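Local coordinates for protein probable dipeptidase (PDB 3B40) that probably hydrolyses dipeptides as a metal-dependent member of the membrane dipeptidase family (M19), at residues Phe289-Pro303 / Trp311-Tyr324. The protein carries 11 engineered substitutions. Residues are numbered along the deposited sequence; the frame is centred on the assembly and turned at random.
Sequences FDLPPLEGLDYALMP and WPEQRFGEYASALY. With MG (magnesium ion), chain D.
Phe-289 and Pro-303, at the two ends of irregular residues 289-303, meet helical Tyr-319 and Ala-320, with CA atoms 7.5 Å apart for Phe-289 and Tyr-319 and 6.1 Å for Pro-303 and Ala-320. Asp-290, with positive phi, is the C-prime residue of a Schellman motif and turns the chain out of helix 276-288. Phe-289 offers a flat ring: Tyr-319 lays CB over one face and turns its edge to it, the ring planes at 64°. Trp-311, slid off Phe-289, sets CH2 over a Tyr-319 face, toward that ring's rim; Leu-291 CD1 reaches Trp-311 CH2 (3.9 Å) and Tyr-319 OH. Long Arg-315 runs straight (CG anti to the backbone N, chi1 -174°), bringing a guanidinium face under Phe-289 CD1; NH2 gives Phe-289 O a weak hydrogen bond (3.1 Å, 127°) and Asp-290 a long salt bridge. Compact Pro-303 fits among Phe-316, Tyr-319, Leu-323 and Tyr-324, its CD 3.9 Å from Leu-323 CD2. Leu-323 also packs on Ala-300 O, buried without a polar partner. Two waters link Tyr-319 OH to Tyr-299 O; a third joins Tyr-324 OH to Leu-301 O. Glu-318 binds magnesium, mainly through OE2 (2.3 Å). The contact folds the 276-288 to 313-328 connection against the latter helix, while Tyr-319 and Ala-322 also touch helix 276-288 and Phe-316 stacks on Phe-180.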
loop_
_atom_site.group_PDB
_atom_site.type_symbol
_atom_site.label_atom_id
_atom_site.label_comp_id
_atom_site.label_asym_id
_atom_site.label_seq_id
_atom_site.Cartn_x
_atom_site.Cartn_y
_atom_site.Cartn_z
ATOM N N PHE A 289 6.199 -7.714 29.932
ATOM C CA PHE A 289 6.460 -6.275 29.809
ATOM C C PHE A 289 5.377 -5.436 30.487
ATOM O O PHE A 289 5.249 -4.253 30.213
ATOM C CB PHE A 289 6.611 -5.867 28.338
ATOM C CG PHE A 289 7.909 -6.294 27.735
ATOM C CD1 PHE A 289 8.992 -5.409 27.688
ATOM C CD2 PHE A 289 8.072 -7.584 27.255
ATOM C CE1 PHE A 289 10.205 -5.802 27.136
ATOM C CE2 PHE A 289 9.277 -7.983 26.702
ATOM C CZ PHE A 289 10.345 -7.086 26.651
ATOM N N ASP A 290 4.605 -6.061 31.368
ATOM C CA ASP A 290 3.609 -5.375 32.200
ATOM C C ASP A 290 2.443 -4.765 31.399
ATOM O O ASP A 290 1.845 -3.764 31.809
ATOM C CB ASP A 290 4.282 -4.315 33.083
ATOM C CG ASP A 290 5.173 -4.922 34.167
ATOM O OD1 ASP A 290 4.764 -5.907 34.825
ATOM O OD2 ASP A 290 6.296 -4.397 34.356
ATOM N N LEU A 291 2.092 -5.406 30.289
ATOM C CA LEU A 291 0.939 -5.020 29.519
ATOM C C LEU A 291 -0.132 -6.072 29.697
ATOM O O LEU A 291 0.195 -7.269 29.806
ATOM C CB LEU A 291 1.316 -4.912 28.038
ATOM C CG LEU A 291 2.431 -3.954 27.644
ATOM C CD1 LEU A 291 2.881 -4.265 26.222
ATOM C CD2 LEU A 291 1.980 -2.487 27.776
ATOM N N PRO A 292 -1.419 -5.649 29.702
ATOM C CA PRO A 292 -2.529 -6.547 30.004
ATOM C C PRO A 292 -2.833 -7.413 28.793
ATOM O O PRO A 292 -2.327 -7.127 27.704
ATOM C CB PRO A 292 -3.688 -5.585 30.265
ATOM C CG PRO A 292 -3.383 -4.403 29.398
ATOM C CD PRO A 292 -1.896 -4.279 29.397
ATOM N N PRO A 293 -3.627 -8.485 28.973
ATOM C CA PRO A 293 -3.868 -9.377 27.828
ATOM C C PRO A 293 -4.564 -8.650 26.675
ATOM O O PRO A 293 -5.369 -7.747 26.901
ATOM C CB PRO A 293 -4.784 -10.460 28.422
ATOM C CG PRO A 293 -4.477 -10.446 29.869
ATOM C CD PRO A 293 -4.295 -8.983 30.189
ATOM N N LEU A 294 -4.234 -9.047 25.449
ATOM C CA LEU A 294 -4.802 -8.435 24.252
ATOM C C LEU A 294 -6.328 -8.401 24.239
ATOM O O LEU A 294 -6.972 -9.350 24.651
ATOM C CB LEU A 294 -4.298 -9.175 23.003
ATOM C CG LEU A 294 -2.864 -8.911 22.553
ATOM C CD1 LEU A 294 -2.440 -9.975 21.567
ATOM C CD2 LEU A 294 -2.722 -7.501 21.938
ATOM N N GLU A 295 -6.894 -7.294 23.779
ATOM C CA GLU A 295 -8.316 -7.223 23.415
ATOM C C GLU A 295 -8.367 -6.737 21.989
ATOM O O GLU A 295 -8.249 -5.534 21.731
ATOM C CB GLU A 295 -9.072 -6.205 24.249
ATOM C CG GLU A 295 -9.931 -6.800 25.351
ATOM C CD GLU A 295 -9.454 -6.359 26.711
ATOM O OE1 GLU A 295 -9.105 -5.161 26.854
ATOM O OE2 GLU A 295 -9.432 -7.194 27.641
ATOM N N GLY A 296 -8.483 -7.658 21.053
ATOM C CA GLY A 296 -8.507 -7.290 19.641
ATOM C C GLY A 296 -7.099 -7.235 19.086
ATOM O O GLY A 296 -6.103 -7.343 19.821
ATOM N N LEU A 297 -7.011 -7.028 17.780
ATOM C CA LEU A 297 -5.746 -7.293 17.087
ATOM C C LEU A 297 -4.866 -6.079 16.840
ATOM O O LEU A 297 -3.742 -6.233 16.378
ATOM C CB LEU A 297 -6.022 -8.021 15.765
ATOM C CG LEU A 297 -6.518 -9.454 15.889
ATOM C CD1 LEU A 297 -6.973 -9.966 14.508
ATOM C CD2 LEU A 297 -5.400 -10.324 16.454
ATOM N N ASP A 298 -5.365 -4.876 17.139
ATOM C CA ASP A 298 -4.628 -3.668 16.780
ATOM C C ASP A 298 -3.236 -3.600 17.420
ATOM O O ASP A 298 -2.261 -3.178 16.780
ATOM C CB ASP A 298 -5.427 -2.423 17.126
ATOM C CG ASP A 298 -6.663 -2.268 16.278
ATOM O OD1 ASP A 298 -6.583 -2.365 15.042
ATOM O OD2 ASP A 298 -7.729 -2.022 16.855
ATOM N N TYR A 299 -3.153 -4.027 18.680
ATOM C CA TYR A 299 -1.890 -3.998 19.419
ATOM C C TYR A 299 -1.145 -5.327 19.351
ATOM O O TYR A 299 -0.097 -5.475 19.990
ATOM C CB TYR A 299 -2.134 -3.650 20.892
ATOM C CG TYR A 299 -2.791 -2.297 21.151
ATOM C CD1 TYR A 299 -2.805 -1.290 20.177
ATOM C CD2 TYR A 299 -3.347 -2.020 22.403
ATOM C CE1 TYR A 299 -3.414 -0.065 20.432
ATOM C CE2 TYR A 299 -3.946 -0.800 22.681
ATOM C CZ TYR A 299 -3.977 0.166 21.700
ATOM O OH TYR A 299 -4.556 1.354 21.988
ATOM N N ALA A 300 -1.717 -6.289 18.617
ATOM C CA ALA A 300 -1.096 -7.576 18.367
ATOM C C ALA A 300 -0.170 -7.437 17.175
ATOM O O ALA A 300 0.884 -8.079 17.123
ATOM C CB ALA A 300 -2.150 -8.639 18.062
ATOM N N LEU A 301 -0.576 -6.607 16.211
ATOM C CA LEU A 301 0.133 -6.520 14.914
ATOM C C LEU A 301 1.218 -5.470 14.915
ATOM O O LEU A 301 2.010 -5.376 13.983
ATOM C CB LEU A 301 -0.864 -6.273 13.770
ATOM C CG LEU A 301 -1.980 -7.306 13.573
ATOM C CD1 LEU A 301 -2.954 -6.860 12.478
ATOM C CD2 LEU A 301 -1.415 -8.683 13.233
ATOM N N MET A 302 1.255 -4.665 15.977
ATOM C CA MET A 302 2.248 -3.622 16.100
ATOM C C MET A 302 2.321 -3.235 17.577
ATOM O O MET A 302 1.354 -3.448 18.313
ATOM C CB MET A 302 1.820 -2.416 15.255
ATOM C CG MET A 302 0.592 -1.709 15.840
ATOM S SD MET A 302 0.487 0.020 15.397
ATOM C CE MET A 302 -1.119 0.419 16.129
ATOM N N PRO A 303 3.483 -2.742 18.039
ATOM C CA PRO A 303 3.558 -2.212 19.403
ATOM C C PRO A 303 2.754 -0.921 19.582
ATOM O O PRO A 303 3.326 0.162 19.535
ATOM C CB PRO A 303 5.059 -1.960 19.596
ATOM C CG PRO A 303 5.601 -1.842 18.207
ATOM C CD PRO A 303 4.802 -2.760 17.379
ATOM N N TRP A 311 8.340 4.166 27.885
ATOM C CA TRP A 311 9.433 3.192 27.876
ATOM C C TRP A 311 10.788 3.742 27.388
ATOM O O TRP A 311 10.859 4.489 26.398
ATOM C CB TRP A 311 9.077 2.014 26.967
ATOM C CG TRP A 311 8.004 1.111 27.478
ATOM C CD1 TRP A 311 7.206 1.312 28.568
ATOM C CD2 TRP A 311 7.597 -0.139 26.907
ATOM N NE1 TRP A 311 6.334 0.262 28.712
ATOM C CE2 TRP A 311 6.568 -0.653 27.720
ATOM C CE3 TRP A 311 8.025 -0.891 25.799
ATOM C CZ2 TRP A 311 5.936 -1.870 27.446
ATOM C CZ3 TRP A 311 7.411 -2.106 25.540
ATOM C CH2 TRP A 311 6.382 -2.580 26.348
ATOM N N PRO A 312 11.887 3.313 28.034
ATOM C CA PRO A 312 13.200 3.637 27.440
ATOM C C PRO A 312 13.362 2.964 26.069
ATOM O O PRO A 312 12.720 1.958 25.806
ATOM C CB PRO A 312 14.214 3.069 28.452
ATOM C CG PRO A 312 13.427 2.871 29.768
ATOM C CD PRO A 312 11.995 2.556 29.298
ATOM N N GLU A 313 14.176 3.533 25.184
ATOM C CA GLU A 313 14.331 2.950 23.828
ATOM C C GLU A 313 14.729 1.477 23.855
ATOM O O GLU A 313 14.199 0.673 23.085
ATOM C CB GLU A 313 15.317 3.762 22.974
ATOM C CG GLU A 313 14.838 5.195 22.726
ATOM C CD GLU A 313 15.910 6.093 22.107
ATOM O OE1 GLU A 313 17.110 5.775 22.248
ATOM O OE2 GLU A 313 15.562 7.123 21.475
ATOM N N GLN A 314 15.632 1.127 24.773
ATOM C CA GLN A 314 16.147 -0.233 24.897
ATOM C C GLN A 314 14.981 -1.192 25.188
ATOM O O GLN A 314 14.920 -2.299 24.645
ATOM C CB GLN A 314 17.202 -0.272 26.013
ATOM C CG GLN A 314 18.007 -1.597 26.186
ATOM C CD GLN A 314 17.171 -2.808 26.593
ATOM O OE1 GLN A 314 17.249 -3.859 25.946
ATOM N NE2 GLN A 314 16.369 -2.673 27.653
ATOM N N ARG A 315 14.038 -0.746 26.016
ATOM C CA ARG A 315 12.898 -1.598 26.395
ATOM C C ARG A 315 11.940 -1.800 25.213
ATOM O O ARG A 315 11.429 -2.906 24.987
ATOM C CB ARG A 315 12.151 -0.973 27.594
ATOM C CG ARG A 315 11.037 -1.834 28.171
ATOM C CD ARG A 315 10.457 -1.147 29.426
ATOM N NE ARG A 315 9.253 -1.838 29.908
ATOM C CZ ARG A 315 9.250 -2.896 30.715
ATOM N NH1 ARG A 315 10.396 -3.416 31.150
ATOM N NH2 ARG A 315 8.094 -3.445 31.087
ATOM N N PHE A 316 11.706 -0.715 24.471
ATOM C CA PHE A 316 10.908 -0.771 23.255
ATOM C C PHE A 316 11.532 -1.726 22.241
ATOM O O PHE A 316 10.850 -2.618 21.725
ATOM C CB PHE A 316 10.738 0.626 22.637
ATOM C CG PHE A 316 9.964 0.613 21.357
ATOM C CD1 PHE A 316 8.576 0.534 21.379
ATOM C CD2 PHE A 316 10.614 0.633 20.136
ATOM C CE1 PHE A 316 7.841 0.496 20.197
ATOM C CE2 PHE A 316 9.899 0.592 18.943
ATOM C CZ PHE A 316 8.505 0.527 18.975
ATOM N N GLY A 317 12.828 -1.521 21.960
ATOM C CA GLY A 317 13.585 -2.392 21.080
ATOM C C GLY A 317 13.395 -3.867 21.371
ATOM O O GLY A 317 13.094 -4.639 20.473
ATOM N N GLU A 318 13.535 -4.251 22.640
ATOM C CA GLU A 318 13.371 -5.641 23.057
ATOM C C GLU A 318 11.974 -6.190 22.804
ATOM O O GLU A 318 11.798 -7.302 22.293
ATOM C CB GLU A 318 13.699 -5.779 24.535
ATOM C CG GLU A 318 15.113 -6.231 24.800
ATOM C CD GLU A 318 15.296 -6.668 26.225
ATOM O OE1 GLU A 318 16.236 -6.162 26.894
ATOM O OE2 GLU A 318 14.490 -7.511 26.690
ATOM N N TYR A 319 10.978 -5.406 23.188
ATOM C CA TYR A 319 9.592 -5.791 23.019
ATOM C C TYR A 319 9.181 -5.877 21.536
ATOM O O TYR A 319 8.694 -6.930 21.097
ATOM C CB TYR A 319 8.682 -4.820 23.792
ATOM C CG TYR A 319 7.235 -5.088 23.558
ATOM C CD1 TYR A 319 6.597 -6.148 24.181
ATOM C CD2 TYR A 319 6.491 -4.268 22.701
ATOM C CE1 TYR A 319 5.241 -6.410 23.942
ATOM C CE2 TYR A 319 5.163 -4.516 22.460
ATOM C CZ TYR A 319 4.529 -5.575 23.085
ATOM O OH TYR A 319 3.194 -5.804 22.832
ATOM N N ALA A 320 9.350 -4.767 20.800
ATOM C CA ALA A 320 9.130 -4.716 19.333
ATOM C C ALA A 320 9.802 -5.891 18.607
ATOM O O ALA A 320 9.152 -6.628 17.857
ATOM C CB ALA A 320 9.622 -3.351 18.747
ATOM N N SER A 321 11.103 -6.090 18.847
ATOM C CA SER A 321 11.823 -7.217 18.196
ATOM C C SER A 321 11.153 -8.537 18.487
ATOM O O SER A 321 10.854 -9.297 17.564
ATOM C CB SER A 321 13.285 -7.271 18.597
ATOM O OG SER A 321 13.896 -6.022 18.312
ATOM N N ALA A 322 10.872 -8.793 19.758
ATOM C CA ALA A 322 10.193 -10.024 20.154
ATOM C C ALA A 322 8.797 -10.184 19.575
ATOM O O ALA A 322 8.396 -11.298 19.231
ATOM C CB ALA A 322 10.136 -10.152 21.687
ATOM N N LEU A 323 8.035 -9.093 19.525
ATOM C CA LEU A 323 6.677 -9.126 18.969
ATOM C C LEU A 323 6.761 -9.540 17.491
ATOM O O LEU A 323 6.092 -10.480 17.064
ATOM C CB LEU A 323 5.989 -7.760 19.147
ATOM C CG LEU A 323 4.598 -7.501 18.544
ATOM C CD1 LEU A 323 3.769 -6.801 19.550
ATOM C CD2 LEU A 323 4.700 -6.676 17.320
ATOM N N TYR A 324 7.621 -8.865 16.735
ATOM C CA TYR A 324 7.740 -9.131 15.318
ATOM C C TYR A 324 8.275 -10.533 15.001
ATOM O O TYR A 324 7.957 -11.093 13.945
ATOM C CB TYR A 324 8.518 -8.014 14.627
ATOM C CG TYR A 324 7.681 -6.746 14.475
ATOM C CD1 TYR A 324 6.466 -6.771 13.785
ATOM C CD2 TYR A 324 8.099 -5.534 15.030
ATOM C CE1 TYR A 324 5.675 -5.608 13.637
ATOM C CE2 TYR A 324 7.322 -4.357 14.890
ATOM C CZ TYR A 324 6.113 -4.409 14.200
ATOM O OH TYR A 324 5.342 -3.282 14.065
HETATM MG MG MG D . 15.646 -8.244 28.560
HETATM O O HOH W 1 1.684 -4.021 21.517
HETATM O O HOH W 2 1.268 -7.303 21.412
HETATM O O HOH W 3 3.432 -3.387 12.000
#